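Local coordinates for protein Aac(6')-ib (Escherichia coli, PDB 2BUE) that probably transfers the acetyl group of acetyl-CoA to the 6'-amino group of aminoglycoside antibiotics, which confers resistance to them, at residues R137-V140 and E141-N145; V178-D182 and G183-Y187. The protein carries 2 engineered substitutions. All coordinates share one frame; numbering follows the deposited sequence.

Contact 1: residues R137-V140 and E141-N145; sequences RALV and ELLFN
Val140 and Phe144 pack one turn apart on the last part of helix 131-144, the helix of a beta-alpha-beta unit in the GNAT fold, whose flanking strands are 114-121 and 151-154. The phenylalanine can be followed outward from its CB, which sits 3.7 Å from Val140 O. Its CG is at 3.8 Å from Val140 O, and CD2 comes in to 3.5 Å, so the near side of the ring runs past the carbonyl at a slant. One atom further, CE2 of Phe144 reaches Val140 CG1 at 3.6 Å. That meeting depends on both first torsions: CG1 of Val140 is anti to the backbone N (chi1 165°), CG of Phe144 lies anti to its own carbonyl carbon (chi1 -75°), which swings the ring back along the helix, and the two side chains end up side by side, pointing the same way. Beyond the helix, Phe144 also meets the ring of Phe195, and both Val140 and Phe144 lean on Ile152 of strand 151-154.

The neighbouring ridge is formed by Leu139 and Leu143, which touch more loosely through Leu139 CG and Leu143 CD1 at 4.2 Å while their side chains cross at a slant; both rest on Ile117 of strand 114-121. Four consecutive i to i+4 backbone bonds hold this part of the helix. In the last of them, Phe144 N donates to Val140 O at 3.0 Å with an N-H...O angle of 166°, so the oxygen skirted by the ring also receives the amide hydrogen of the same residue.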
ATOM      1  N   ARG A 137       8.780  -0.447   4.681  1.00 11.46           N
ATOM      2  CA  ARG A 137       9.318  -0.006   5.978  0.50 11.89           C
ATOM      3  C   ARG A 137       9.101   1.503   6.197  1.00 11.88           C
ATOM      4  O   ARG A 137       8.726   1.939   7.285  1.00 11.81           O
ATOM      5  CB  ARG A 137      10.794  -0.388   6.104  0.50 11.90           C
ATOM      6  CG  ARG A 137      11.007  -1.888   6.254  0.50 12.46           C
ATOM      7  CD  ARG A 137      12.475  -2.232   6.365  0.50 13.18           C
ATOM      8  NE  ARG A 137      12.664  -3.657   6.595  0.50 14.77           N
ATOM      9  CZ  ARG A 137      13.797  -4.315   6.367  0.50 16.19           C
ATOM     10  NH1 ARG A 137      14.862  -3.676   5.903  0.50 16.67           N
ATOM     11  NH2 ARG A 137      13.863  -5.614   6.591  0.50 16.64           N
ATOM     12  N   ALA A 138       9.318   2.295   5.147  1.00 11.67           N
ATOM     13  CA  ALA A 138       9.132   3.754   5.231  1.00 11.18           C
ATOM     14  C   ALA A 138       7.668   4.127   5.488  1.00 11.60           C
ATOM     15  O   ALA A 138       7.362   5.025   6.302  1.00 10.98           O
ATOM     16  CB  ALA A 138       9.657   4.427   3.959  1.00 12.09           C
ATOM     17  N   LEU A 139       6.765   3.401   4.828  1.00 10.95           N
ATOM     18  CA  LEU A 139       5.336   3.624   5.020  1.00 11.33           C
ATOM     19  C   LEU A 139       4.879   3.229   6.426  1.00 10.51           C
ATOM     20  O   LEU A 139       4.106   3.943   7.050  1.00  9.81           O
ATOM     21  CB  LEU A 139       4.547   2.868   3.946  1.00 12.68           C
ATOM     22  CG  LEU A 139       3.065   3.256   3.859  1.00 14.65           C
ATOM     23  CD1 LEU A 139       2.788   4.775   3.925  1.00 15.06           C
ATOM     24  CD2 LEU A 139       2.430   2.685   2.601  1.00 15.12           C
ATOM     25  N   VAL A 140       5.390   2.103   6.923  1.00  9.35           N
ATOM     26  CA  VAL A 140       5.067   1.644   8.272  1.00  9.73           C
ATOM     27  C   VAL A 140       5.551   2.674   9.299  1.00  8.95           C
ATOM     28  O   VAL A 140       4.820   3.027  10.213  1.00  8.84           O
ATOM     29  CB  VAL A 140       5.690   0.251   8.544  1.00 10.17           C
ATOM     30  CG1 VAL A 140       5.691  -0.104  10.039  1.00 10.83           C
ATOM     31  CG2 VAL A 140       4.918  -0.832   7.759  1.00 10.06           C
ATOM     32  N   GLU A 141       6.785   3.132   9.141  1.00  9.21           N
ATOM     33  CA  GLU A 141       7.327   4.162  10.056  1.00  9.57           C
ATOM     34  C   GLU A 141       6.477   5.447  10.030  1.00  8.94           C
ATOM     35  O   GLU A 141       6.102   5.982  11.100  1.00 10.47           O
ATOM     36  CB  GLU A 141       8.793   4.452   9.739  1.00 10.79           C
ATOM     37  CG  GLU A 141       9.423   5.435  10.743  1.00 11.99           C
ATOM     38  CD  GLU A 141      10.917   5.520  10.608  1.00 16.83           C
ATOM     39  OE1 GLU A 141      11.584   4.469  10.510  1.00 20.35           O
ATOM     40  OE2 GLU A 141      11.426   6.656  10.576  1.00 21.06           O
ATOM     41  N   LEU A 142       6.129   5.915   8.824  1.00  8.87           N
ATOM     42  CA  LEU A 142       5.292   7.095   8.669  0.50  8.81           C
ATOM     43  C   LEU A 142       3.984   6.931   9.453  1.00  8.38           C
ATOM     44  O   LEU A 142       3.600   7.800  10.261  1.00  8.25           O
ATOM     45  CB  LEU A 142       5.026   7.324   7.171  0.50  9.34           C
ATOM     46  CG  LEU A 142       4.248   8.562   6.719  0.50 10.00           C
ATOM     47  CD1 LEU A 142       4.531   8.801   5.236  0.50  9.60           C
ATOM     48  CD2 LEU A 142       2.767   8.370   6.946  0.50 11.36           C
ATOM     49  N   LEU A 143       3.299   5.816   9.211  1.00  8.05           N
ATOM     50  CA  LEU A 143       2.027   5.565   9.851  1.00  8.57           C
ATOM     51  C   LEU A 143       2.120   5.519  11.384  1.00  8.34           C
ATOM     52  O   LEU A 143       1.268   6.091  12.062  1.00  9.73           O
ATOM     53  CB  LEU A 143       1.360   4.306   9.266  1.00  8.40           C
ATOM     54  CG  LEU A 143       0.912   4.473   7.805  1.00  7.37           C
ATOM     55  CD1 LEU A 143       0.514   3.099   7.191  1.00  8.97           C
ATOM     56  CD2 LEU A 143      -0.251   5.463   7.672  1.00 10.44           C
ATOM     57  N   PHE A 144       3.135   4.842  11.928  1.00  8.53           N
ATOM     58  CA  PHE A 144       3.270   4.796  13.388  1.00  9.20           C
ATOM     59  C   PHE A 144       3.684   6.162  13.982  1.00  9.78           C
ATOM     60  O   PHE A 144       3.576   6.378  15.179  1.00 10.53           O
ATOM     61  CB  PHE A 144       4.201   3.670  13.826  1.00  9.99           C
ATOM     62  CG  PHE A 144       3.573   2.292  13.725  1.00  8.17           C
ATOM     63  CD1 PHE A 144       2.287   2.056  14.243  1.00 11.12           C
ATOM     64  CD2 PHE A 144       4.290   1.218  13.178  1.00 11.26           C
ATOM     65  CE1 PHE A 144       1.707   0.765  14.195  1.00 10.50           C
ATOM     66  CE2 PHE A 144       3.719  -0.076  13.101  1.00 10.29           C
ATOM     67  CZ  PHE A 144       2.443  -0.298  13.604  1.00 10.53           C
ATOM     68  N   ASN A 145       4.137   7.074  13.138  1.00 10.27           N
ATOM     69  CA  ASN A 145       4.395   8.445  13.629  1.00  9.74           C
ATOM     70  C   ASN A 145       3.112   9.253  13.803  1.00 10.61           C
ATOM     71  O   ASN A 145       3.118  10.404  14.287  1.00 10.73           O
ATOM     72  CB  ASN A 145       5.397   9.158  12.714  1.00 10.46           C
ATOM     73  CG  ASN A 145       6.828   8.793  13.053  1.00 11.15           C
ATOM     74  OD1 ASN A 145       7.116   8.417  14.201  1.00 13.49           O
ATOM     75  ND2 ASN A 145       7.743   8.904  12.065  1.00 11.44           N
TER

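Contact 2: residues V178-D182 and G183-Y187; sequences VTTPD and GPAVY. Engineered in segment 178-182: Asp182 (natural residue Tyr).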
ATOM      1  N   VAL A 178      -8.845 -14.138   4.482  1.00 10.73           N
ATOM      2  CA  VAL A 178     -10.086 -13.406   4.640  1.00 10.88           C
ATOM      3  C   VAL A 178     -10.775 -13.118   3.305  1.00 11.71           C
ATOM      4  O   VAL A 178     -10.095 -12.975   2.257  1.00 11.62           O
ATOM      5  CB  VAL A 178      -9.832 -12.079   5.420  1.00 11.43           C
ATOM      6  CG1 VAL A 178      -9.262 -12.380   6.809  1.00 11.65           C
ATOM      7  CG2 VAL A 178      -8.891 -11.161   4.632  1.00 10.23           C
ATOM      8  N   THR A 179     -12.107 -13.023   3.358  1.00 12.45           N
ATOM      9  CA  THR A 179     -12.897 -12.722   2.177  1.00 13.40           C
ATOM     10  C   THR A 179     -12.997 -11.223   2.022  1.00 13.40           C
ATOM     11  O   THR A 179     -13.487 -10.559   2.928  1.00 14.12           O
ATOM     12  CB  THR A 179     -14.328 -13.302   2.262  1.00 14.62           C
ATOM     13  OG1 THR A 179     -14.222 -14.723   2.403  1.00 17.06           O
ATOM     14  CG2 THR A 179     -15.075 -12.992   0.980  1.00 16.43           C
ATOM     15  N   THR A 180     -12.528 -10.709   0.883  1.00 11.95           N
ATOM     16  CA  THR A 180     -12.651  -9.260   0.557  1.00 11.97           C
ATOM     17  C   THR A 180     -13.410  -9.055  -0.758  1.00 12.82           C
ATOM     18  O   THR A 180     -13.611 -10.016  -1.530  1.00 13.33           O
ATOM     19  CB  THR A 180     -11.260  -8.601   0.405  1.00 10.97           C
ATOM     20  OG1 THR A 180     -10.718  -8.928  -0.895  1.00 10.87           O
ATOM     21  CG2 THR A 180     -10.291  -9.027   1.533  1.00 11.33           C
ATOM     22  N   PRO A 181     -13.833  -7.810  -1.043  1.00 13.14           N
ATOM     23  CA  PRO A 181     -14.429  -7.531  -2.367  1.00 13.37           C
ATOM     24  C   PRO A 181     -13.544  -7.896  -3.563  1.00 13.91           C
ATOM     25  O   PRO A 181     -14.052  -8.097  -4.682  1.00 14.43           O
ATOM     26  CB  PRO A 181     -14.708  -6.022  -2.313  1.00 13.15           C
ATOM     27  CG  PRO A 181     -14.944  -5.755  -0.853  1.00 13.42           C
ATOM     28  CD  PRO A 181     -13.895  -6.628  -0.159  1.00 13.64           C
ATOM     29  N   ASP A 182     -12.236  -8.010  -3.339  1.00 12.90           N
ATOM     30  CA  ASP A 182     -11.296  -8.417  -4.390  1.00 12.87           C
ATOM     31  C   ASP A 182     -10.920  -9.899  -4.270  1.00 12.98           C
ATOM     32  O   ASP A 182      -9.879 -10.327  -4.789  1.00 13.27           O
ATOM     33  CB  ASP A 182     -10.036  -7.546  -4.372  1.00 13.05           C
ATOM     34  CG  ASP A 182     -10.307  -6.123  -4.881  1.00 14.72           C
ATOM     35  OD1 ASP A 182     -11.376  -5.924  -5.502  1.00 17.01           O
ATOM     36  OD2 ASP A 182      -9.461  -5.230  -4.667  1.00 15.38           O
ATOM     37  N   GLY A 183     -11.775 -10.657  -3.588  1.00 12.54           N
ATOM     38  CA  GLY A 183     -11.554 -12.104  -3.383  1.00 12.24           C
ATOM     39  C   GLY A 183     -10.843 -12.443  -2.084  1.00 12.30           C
ATOM     40  O   GLY A 183     -10.555 -11.572  -1.260  1.00 11.54           O
ATOM     41  N   PRO A 184     -10.522 -13.723  -1.894  1.00 11.52           N
ATOM     42  CA  PRO A 184      -9.752 -14.163  -0.735  1.00 11.44           C
ATOM     43  C   PRO A 184      -8.421 -13.417  -0.730  1.00 10.97           C
ATOM     44  O   PRO A 184      -7.833 -13.212  -1.795  1.00 10.62           O
ATOM     45  CB  PRO A 184      -9.498 -15.664  -1.029  1.00 12.42           C
ATOM     46  CG  PRO A 184     -10.576 -16.040  -1.988  1.00 13.53           C
ATOM     47  CD  PRO A 184     -10.856 -14.831  -2.815  1.00 12.49           C
ATOM     48  N   ALA A 185      -7.968 -13.016   0.462  1.00 10.17           N
ATOM     49  CA  ALA A 185      -6.697 -12.352   0.621  1.00  9.92           C
ATOM     50  C   ALA A 185      -5.986 -12.911   1.835  1.00 10.20           C
ATOM     51  O   ALA A 185      -6.624 -13.441   2.752  1.00 10.38           O
ATOM     52  CB  ALA A 185      -6.895 -10.823   0.788  1.00  9.76           C
ATOM     53  N   VAL A 186      -4.664 -12.795   1.827  1.00  9.22           N
ATOM     54  CA  VAL A 186      -3.877 -13.195   2.988  1.00  9.98           C
ATOM     55  C   VAL A 186      -3.784 -11.964   3.892  1.00  9.23           C
ATOM     56  O   VAL A 186      -3.082 -11.015   3.560  1.00  9.23           O
ATOM     57  CB  VAL A 186      -2.496 -13.717   2.591  1.00 10.31           C
ATOM     58  CG1 VAL A 186      -1.668 -14.070   3.830  1.00 11.12           C
ATOM     59  CG2 VAL A 186      -2.662 -14.966   1.679  1.00 12.33           C
ATOM     60  N   TYR A 187      -4.506 -12.001   5.013  1.00  8.97           N
ATOM     61  CA  TYR A 187      -4.518 -10.876   5.948  1.00  9.32           C
ATOM     62  C   TYR A 187      -3.202 -10.878   6.734  1.00  9.58           C
ATOM     63  O   TYR A 187      -2.833 -11.878   7.368  1.00  9.87           O
ATOM     64  CB  TYR A 187      -5.694 -11.024   6.890  1.00 10.09           C
ATOM     65  CG  TYR A 187      -5.916  -9.790   7.699  1.00  9.21           C
ATOM     66  CD1 TYR A 187      -6.258  -8.570   7.076  1.00  9.30           C
ATOM     67  CD2 TYR A 187      -5.785  -9.827   9.082  1.00 10.75           C
ATOM     68  CE1 TYR A 187      -6.480  -7.405   7.845  1.00  9.64           C
ATOM     69  CE2 TYR A 187      -5.988  -8.663   9.862  1.00  9.79           C
ATOM     70  CZ  TYR A 187      -6.316  -7.467   9.233  1.00 11.50           C
ATOM     71  OH  TYR A 187      -6.476  -6.342  10.013  1.00  9.88           O
TER
HETATM   72  O   HOH W   1      -6.942 -11.212  -3.482  1.00 16.22           O
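Chi1 of Thr180 is 79°, which places OG1 between the backbone N and the carbonyl carbon and turns it toward Gly183; chi1 of Val178 is -60°, and its two methyls lie against CB of Tyr187. OG1 of Thr180 donates to Gly183 O at 2.7 Å, arriving in the carbonyl plane on a lone pair, and it accepts from Asp182 N at 3.0 Å, which makes an ST turn. Gly183 O is thus gripped twice, since Thr180 N also donates to it, from above the carbonyl plane. The return bond, Gly183 N to Thr180 O, completes this hydrogen-bonded pair and closes a type I turn over Pro181 and Asp182, the latter an engineered residue. Gly183 has a positive phi of 94°, at which a side chain would run into the carbonyl oxygen of Asp182. A water bridges the carbonyls on either side of Gly183 in sequence, donating to Pro184 O and weakly to Asp182 O.

Further from the turn, Val178 and Ala185 form a second hydrogen-bonded antiparallel pair. Between the two, Pro184 faces Thr179 in a non-hydrogen-bonded pair, and its CA makes a CH...O contact of 3.2 Å with Val178 O. Val178, Thr180 and Ala185 point to one face of the sheet, where Thr180 CG2 meets Ala185 CB at 3.9 Å. Val178 CG1 lies 3.8 Å from Tyr187 CB; the hydroxyl of Tyr187 is held by Gln153. Thr180, Pro181 and Asp182 touch Trp105, and Asp182 also touches the bound ribostamycin: this is a beta hairpin with a two-residue type I turn, whose tip borders the aminoglycoside site.

Followed from the N terminus, the chain reaches contact 1 near the end of helix 131-144, after strand 114-121, and then enters strand 151-154. Contact 1 closes no long loop; it lies within one helix and lays its apolar side chains on strands 114-121 and 151-154 and, through Leu139, on Tyr81 of strand 78-85, which is separated from 114-121 by strand 88-97. Contact 2 follows in series, turning strand 173-180 back into strand 183-191, so the two neither nest nor cross. The centres of contact 1 and contact 2 are about 24 Å apart, on opposite sides of the chain's centre. Strand 151-154 relates them: it carries Ile152 under the helix and Gln153 bonded to Tyr187 in the hairpin.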